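Local coordinates for protein trichothecene 3-O-acetyltransferase TRI101 (PDB 2ZBA) that acetylates the 3-hydroxyl of trichothecene mycotoxins such as those on the route to T-2 toxin, with acetyl-coenzyme A as donor, at residues Q31-Y36 against E118-N123; P45-T50 against L148-I153. All coordinates share one frame; numbering follows the deposited sequence.

Contact 1 of 2, residues Q31-Y36 against E118-N123; sequences QISLVY and EMFDEN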
loop_
_atom_site.group_PDB
_atom_site.type_symbol
_atom_site.label_atom_id
_atom_site.label_comp_id
_atom_site.label_asym_id
_atom_site.label_seq_id
_atom_site.Cartn_x
_atom_site.Cartn_y
_atom_site.Cartn_z
ATOM N N GLN A 31 -5.269 -4.080 -2.624
ATOM C CA GLN A 31 -6.445 -3.650 -3.389
ATOM C C GLN A 31 -6.486 -2.128 -3.598
ATOM O O GLN A 31 -6.137 -1.379 -2.694
ATOM C CB GLN A 31 -7.731 -4.052 -2.665
ATOM C CG GLN A 31 -7.929 -5.540 -2.436
ATOM C CD GLN A 31 -9.008 -5.811 -1.438
ATOM O OE1 GLN A 31 -9.248 -4.998 -0.530
ATOM N NE2 GLN A 31 -9.685 -6.964 -1.579
ATOM N N ILE A 32 -6.928 -1.688 -4.785
ATOM C CA ILE A 32 -7.135 -0.254 -5.059
ATOM C C ILE A 32 -8.326 -0.061 -6.006
ATOM O O ILE A 32 -8.485 -0.802 -6.973
ATOM C CB ILE A 32 -5.850 0.443 -5.611
ATOM C CG1 ILE A 32 -6.009 1.973 -5.670
ATOM C CG2 ILE A 32 -5.463 -0.117 -6.982
ATOM C CD1 ILE A 32 -5.901 2.694 -4.324
ATOM N N SER A 33 -9.173 0.930 -5.714
ATOM C CA SER A 33 -10.377 1.142 -6.526
ATOM C C SER A 33 -10.353 2.495 -7.201
ATOM O O SER A 33 -10.102 3.510 -6.544
ATOM C CB SER A 33 -11.647 1.050 -5.684
ATOM O OG SER A 33 -11.786 -0.221 -5.129
ATOM N N LEU A 34 -10.642 2.502 -8.502
ATOM C CA LEU A 34 -10.727 3.746 -9.275
ATOM C C LEU A 34 -12.174 3.939 -9.698
ATOM O O LEU A 34 -12.728 3.085 -10.389
ATOM C CB LEU A 34 -9.813 3.716 -10.497
ATOM C CG LEU A 34 -8.300 3.922 -10.292
ATOM C CD1 LEU A 34 -7.683 3.006 -9.198
ATOM C CD2 LEU A 34 -7.543 3.778 -11.623
ATOM N N VAL A 35 -12.772 5.051 -9.267
ATOM C CA VAL A 35 -14.176 5.395 -9.561
ATOM C C VAL A 35 -14.297 6.461 -10.671
ATOM O O VAL A 35 -13.616 7.493 -10.623
ATOM C CB VAL A 35 -14.885 5.897 -8.296
ATOM C CG1 VAL A 35 -16.406 6.033 -8.523
ATOM C CG2 VAL A 35 -14.576 4.958 -7.108
ATOM N N TYR A 36 -15.180 6.195 -11.642
ATOM C CA TYR A 36 -15.475 7.073 -12.783
ATOM C C TYR A 36 -17.002 7.258 -12.932
ATOM O O TYR A 36 -17.760 6.313 -12.678
ATOM C CB TYR A 36 -14.985 6.467 -14.097
ATOM C CG TYR A 36 -13.527 6.064 -14.177
ATOM C CD1 TYR A 36 -12.597 6.860 -14.841
ATOM C CD2 TYR A 36 -13.091 4.861 -13.620
ATOM C CE1 TYR A 36 -11.249 6.471 -14.922
ATOM C CE2 TYR A 36 -11.773 4.464 -13.698
ATOM C CZ TYR A 36 -10.855 5.257 -14.337
ATOM O OH TYR A 36 -9.543 4.834 -14.386
ATOM N N GLU A 118 -16.624 3.359 4.257
ATOM C CA GLU A 118 -17.890 2.628 4.457
ATOM C C GLU A 118 -18.431 2.018 3.163
ATOM O O GLU A 118 -18.886 0.876 3.142
ATOM C CB GLU A 118 -18.933 3.597 5.056
ATOM C CG GLU A 118 -20.252 2.958 5.541
ATOM C CD GLU A 118 -20.239 2.638 7.029
HETATM N N MSE A 119 -18.338 2.787 2.079
HETATM C CA MSE A 119 -18.950 2.449 0.797
HETATM C C MSE A 119 -18.026 1.687 -0.151
HETATM O O MSE A 119 -18.363 1.456 -1.317
HETATM C CB MSE A 119 -19.475 3.729 0.135
HETATM C CG MSE A 119 -20.567 4.404 0.945
HETATM SE SE MSE A 119 -21.347 5.915 -0.025
ATOM N N PHE A 120 -16.850 1.314 0.345
ATOM C CA PHE A 120 -15.914 0.526 -0.450
ATOM C C PHE A 120 -15.640 -0.795 0.262
ATOM O O PHE A 120 -14.486 -1.139 0.526
ATOM C CB PHE A 120 -14.610 1.281 -0.697
ATOM C CG PHE A 120 -14.734 2.419 -1.662
ATOM C CD1 PHE A 120 -14.503 2.223 -3.019
ATOM C CD2 PHE A 120 -15.067 3.693 -1.211
ATOM C CE1 PHE A 120 -14.613 3.268 -3.914
ATOM C CE2 PHE A 120 -15.176 4.753 -2.101
ATOM C CZ PHE A 120 -14.956 4.546 -3.448
ATOM N N ASP A 121 -16.721 -1.514 0.579
ATOM C CA ASP A 121 -16.643 -2.874 1.121
ATOM C C ASP A 121 -15.888 -3.751 0.138
ATOM O O ASP A 121 -16.282 -3.846 -1.014
ATOM C CB ASP A 121 -18.058 -3.416 1.327
ATOM C CG ASP A 121 -18.097 -4.653 2.217
ATOM O OD1 ASP A 121 -17.089 -5.387 2.307
ATOM O OD2 ASP A 121 -19.151 -4.885 2.842
ATOM N N GLU A 122 -14.796 -4.383 0.570
ATOM C CA GLU A 122 -13.999 -5.222 -0.338
ATOM C C GLU A 122 -14.831 -6.412 -0.846
ATOM O O GLU A 122 -14.577 -6.952 -1.906
ATOM C CB GLU A 122 -12.734 -5.751 0.357
ATOM C CG GLU A 122 -13.006 -6.830 1.404
ATOM C CD GLU A 122 -11.745 -7.460 1.977
ATOM O OE1 GLU A 122 -10.671 -7.365 1.348
ATOM O OE2 GLU A 122 -11.842 -8.055 3.064
ATOM N N ASN A 123 -15.826 -6.794 -0.059
ATOM C CA ASN A 123 -16.688 -7.909 -0.372
ATOM C C ASN A 123 -17.583 -7.537 -1.552
ATOM O O ASN A 123 -17.903 -8.377 -2.413
ATOM C CB ASN A 123 -17.478 -8.291 0.884
ATOM C CG ASN A 123 -16.555 -8.744 2.049
ATOM O OD1 ASN A 123 -16.587 -8.180 3.150
ATOM N ND2 ASN A 123 -15.734 -9.757 1.796
#
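Gln-31 and Glu-122 make the polar half of this contact, through a single hydrogen bond of 3.1 Å from Gln-31 NE2 to Glu-122 OE1. The bond is distinctly bent, with 137° at the hydrogen, and it reaches the carboxylate on its anti side. Amide and carboxylate stand almost perpendicular, their planes 88° apart, so the two groups do not pair edge against edge. Glu-122 CG is tucked between its own backbone N and carbonyl carbon (chi1 72°), and the chain beyond runs extended to bring OE1 to the amide; Glu-122 CB lies 3.7 Å from Gln-31 OE1. Both polar ends have further partners: Thr-130 N also donates to Glu-122 OE1, Lys-129 NZ forms a salt bridge with Glu-122 OE2, and Arg-410 NH1 hydrogen-bonds to Gln-31 OE1. Buried as it is, the carboxylate is thus well supplied with donors, and the nearby lysine would be expected to stabilise its negative charge.

The apolar half centres on Phe-120. Val-35 CG2 meets the ring at its edge, near the ring plane, 3.6 Å from CE1 of Phe-120. Ser-33 adds a looser touch, its CB 4.1 Å from Phe-120 CD1, while its hydroxyl bonds instead to Thr-160.

Within 118-123, Asp-121 is the N-cap of helix 122-125: Asn-123 N donates to Asp-121 OD1 over 3.0 Å, from above the carboxylate plane.

Gln-31, Ser-33 and Val-35 alternate along strand 29-37 and direct their side chains to one face of a mixed sheet built mostly from the N-terminal part of the chain, with strand 407-409 added at its edge beside 29-37. Here the segment leading into helix 122-125 packs on that face, with Phe-120 also touching Leu-110 of helix 107-113 and Arg-409 of the edge strand.

Contact 2 of 2, residues P45-T50 against L148-I153; sequences PTIVST and LQLNFI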
loop_
_atom_site.group_PDB
_atom_site.type_symbol
_atom_site.label_atom_id
_atom_site.label_comp_id
_atom_site.label_asym_id
_atom_site.label_seq_id
_atom_site.Cartn_x
_atom_site.Cartn_y
_atom_site.Cartn_z
ATOM N N PRO A 45 -20.795 -2.055 -22.040
ATOM C CA PRO A 45 -20.200 -3.149 -22.824
ATOM C C PRO A 45 -18.919 -2.757 -23.549
ATOM O O PRO A 45 -18.021 -3.595 -23.712
ATOM C CB PRO A 45 -21.291 -3.481 -23.844
ATOM C CG PRO A 45 -22.548 -3.059 -23.178
ATOM C CD PRO A 45 -22.172 -1.777 -22.494
ATOM N N THR A 46 -18.851 -1.495 -23.971
ATOM C CA THR A 46 -17.673 -0.918 -24.622
ATOM C C THR A 46 -16.488 -0.808 -23.636
ATOM O O THR A 46 -15.330 -1.049 -24.015
ATOM C CB THR A 46 -18.025 0.480 -25.273
ATOM O OG1 THR A 46 -19.148 0.340 -26.175
ATOM C CG2 THR A 46 -16.827 1.082 -26.042
ATOM N N ILE A 47 -16.782 -0.443 -22.385
ATOM C CA ILE A 47 -15.756 -0.331 -21.316
ATOM C C ILE A 47 -15.123 -1.700 -21.008
ATOM O O ILE A 47 -13.898 -1.819 -20.868
ATOM C CB ILE A 47 -16.356 0.284 -20.030
ATOM C CG1 ILE A 47 -16.694 1.773 -20.246
ATOM C CG2 ILE A 47 -15.401 0.093 -18.818
ATOM C CD1 ILE A 47 -17.670 2.328 -19.234
ATOM N N VAL A 48 -15.982 -2.722 -20.931
ATOM C CA VAL A 48 -15.588 -4.119 -20.723
ATOM C C VAL A 48 -14.684 -4.610 -21.852
ATOM O O VAL A 48 -13.595 -5.122 -21.588
ATOM C CB VAL A 48 -16.830 -5.051 -20.551
ATOM C CG1 VAL A 48 -16.418 -6.493 -20.298
ATOM C CG2 VAL A 48 -17.703 -4.585 -19.399
ATOM N N SER A 49 -15.118 -4.422 -23.101
ATOM C CA SER A 49 -14.336 -4.846 -24.270
ATOM C C SER A 49 -12.971 -4.175 -24.343
ATOM O O SER A 49 -11.968 -4.816 -24.694
ATOM C CB SER A 49 -15.115 -4.599 -25.565
ATOM O OG SER A 49 -16.162 -5.545 -25.706
ATOM N N THR A 50 -12.937 -2.885 -24.027
ATOM C CA THR A 50 -11.705 -2.106 -24.012
ATOM C C THR A 50 -10.715 -2.635 -22.958
ATOM O O THR A 50 -9.514 -2.696 -23.216
ATOM C CB THR A 50 -12.014 -0.627 -23.753
ATOM O OG1 THR A 50 -13.003 -0.196 -24.692
ATOM C CG2 THR A 50 -10.762 0.245 -23.865
ATOM N N LEU A 148 -8.756 -8.411 -11.505
ATOM C CA LEU A 148 -9.473 -7.153 -11.704
ATOM C C LEU A 148 -10.962 -7.364 -11.503
ATOM O O LEU A 148 -11.510 -8.409 -11.863
ATOM C CB LEU A 148 -9.186 -6.571 -13.101
ATOM C CG LEU A 148 -7.755 -6.085 -13.390
ATOM C CD1 LEU A 148 -6.866 -7.215 -13.910
ATOM C CD2 LEU A 148 -7.717 -4.920 -14.360
ATOM N N GLN A 149 -11.608 -6.385 -10.885
ATOM C CA GLN A 149 -13.054 -6.348 -10.888
ATOM C C GLN A 149 -13.561 -5.044 -11.461
ATOM O O GLN A 149 -13.177 -3.969 -11.009
ATOM C CB GLN A 149 -13.606 -6.551 -9.489
ATOM C CG GLN A 149 -15.098 -6.640 -9.458
ATOM C CD GLN A 149 -15.544 -7.574 -8.398
ATOM O OE1 GLN A 149 -14.983 -8.673 -8.269
ATOM N NE2 GLN A 149 -16.526 -7.164 -7.607
ATOM N N LEU A 150 -14.437 -5.158 -12.453
ATOM C CA LEU A 150 -15.101 -4.026 -13.047
ATOM C C LEU A 150 -16.523 -4.040 -12.531
ATOM O O LEU A 150 -17.287 -4.964 -12.808
ATOM C CB LEU A 150 -15.054 -4.158 -14.565
ATOM C CG LEU A 150 -15.166 -2.937 -15.476
ATOM C CD1 LEU A 150 -14.146 -1.835 -15.121
ATOM C CD2 LEU A 150 -15.013 -3.399 -16.927
ATOM N N ASN A 151 -16.860 -3.045 -11.717
ATOM C CA ASN A 151 -18.183 -2.965 -11.107
ATOM C C ASN A 151 -19.013 -1.916 -11.839
ATOM O O ASN A 151 -18.517 -0.819 -12.104
ATOM C CB ASN A 151 -18.075 -2.577 -9.628
ATOM C CG ASN A 151 -17.261 -3.563 -8.815
ATOM O OD1 ASN A 151 -17.788 -4.590 -8.358
ATOM N ND2 ASN A 151 -15.967 -3.248 -8.610
ATOM N N PHE A 152 -20.266 -2.245 -12.167
ATOM C CA PHE A 152 -21.203 -1.254 -12.704
ATOM C C PHE A 152 -21.992 -0.681 -11.541
ATOM O O PHE A 152 -22.623 -1.415 -10.799
ATOM C CB PHE A 152 -22.187 -1.870 -13.709
ATOM C CG PHE A 152 -21.544 -2.599 -14.862
ATOM C CD1 PHE A 152 -20.263 -2.266 -15.313
ATOM C CD2 PHE A 152 -22.257 -3.598 -15.533
ATOM C CE1 PHE A 152 -19.683 -2.940 -16.394
ATOM C CE2 PHE A 152 -21.695 -4.275 -16.608
ATOM C CZ PHE A 152 -20.403 -3.943 -17.042
ATOM N N ILE A 153 -21.946 0.629 -11.351
ATOM C CA ILE A 153 -22.775 1.261 -10.307
ATOM C C ILE A 153 -23.681 2.324 -10.949
ATOM O O ILE A 153 -23.424 2.745 -12.072
ATOM C CB ILE A 153 -21.925 1.809 -9.105
ATOM C CG1 ILE A 153 -21.053 2.996 -9.528
ATOM C CG2 ILE A 153 -21.022 0.698 -8.542
ATOM C CD1 ILE A 153 -20.761 4.017 -8.429
#
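Val-48 sets one methyl against two side chains of the strand: its CG2 lies 3.6 Å from Phe-152 CZ and 3.8 Å from Leu-150 CD2. At Phe-152 the methyl arrives in the ring plane, at the edge, and the two side chains cross at about a right angle. The same Leu-150 CD2 is also 4.0 Å from Ile-47 CG2, so this one leucine methyl meets two successive helix residues. A chi1 of -156° turns the Leu-150 branch away from its backbone N, and CD2 comes to lie against the helix.

This is helix-on-sheet packing in a BAHD-superfamily fold: helix 44-61 covers a face of the mixed sheet built mostly from the N-terminal part of the chain, the segments running antiparallel (172°) with their axes 10.5 Å apart. Farther out, Phe-152 is stacked with the ring of Tyr-44 and Ile-47 touches Leu-157 of the adjacent strand 156-164, while Leu-51 extends the helix side of the apolar layer to Leu-148 and Leu-150. On the other face of strand 146-153, Gln-149 NE2 donates a nearly straight 3.0 Å hydrogen bond, 170° at the hydrogen, to Asn-151 OD1, and Asn-151 ND2 in turn donates to Val-125 O and Ile-158 O.

How the contacts relate
Contacts 1 and 2 cover opposite faces of the same mixed sheet, at strands 29-37 and 146-153, with strand 156-164 between them. Their centres lie 14 Å apart and their nearest atoms about 5 Å apart, without touching. Asn-151 links them, joining strand 146-153 to helix 122-125 of contact 1. The segments alternate along the chain: strand 29-37 leads to helix 44-61, and helix 122-125 is followed by strand 146-153. Contact 1 is the more buried and the nearer to the chain centre, about 14 Å against 24 Å. Neither belongs to an annotated site, although the Gln-31 side chain is about 9 Å from the bound T-2 toxin and about 11 Å from coenzyme A.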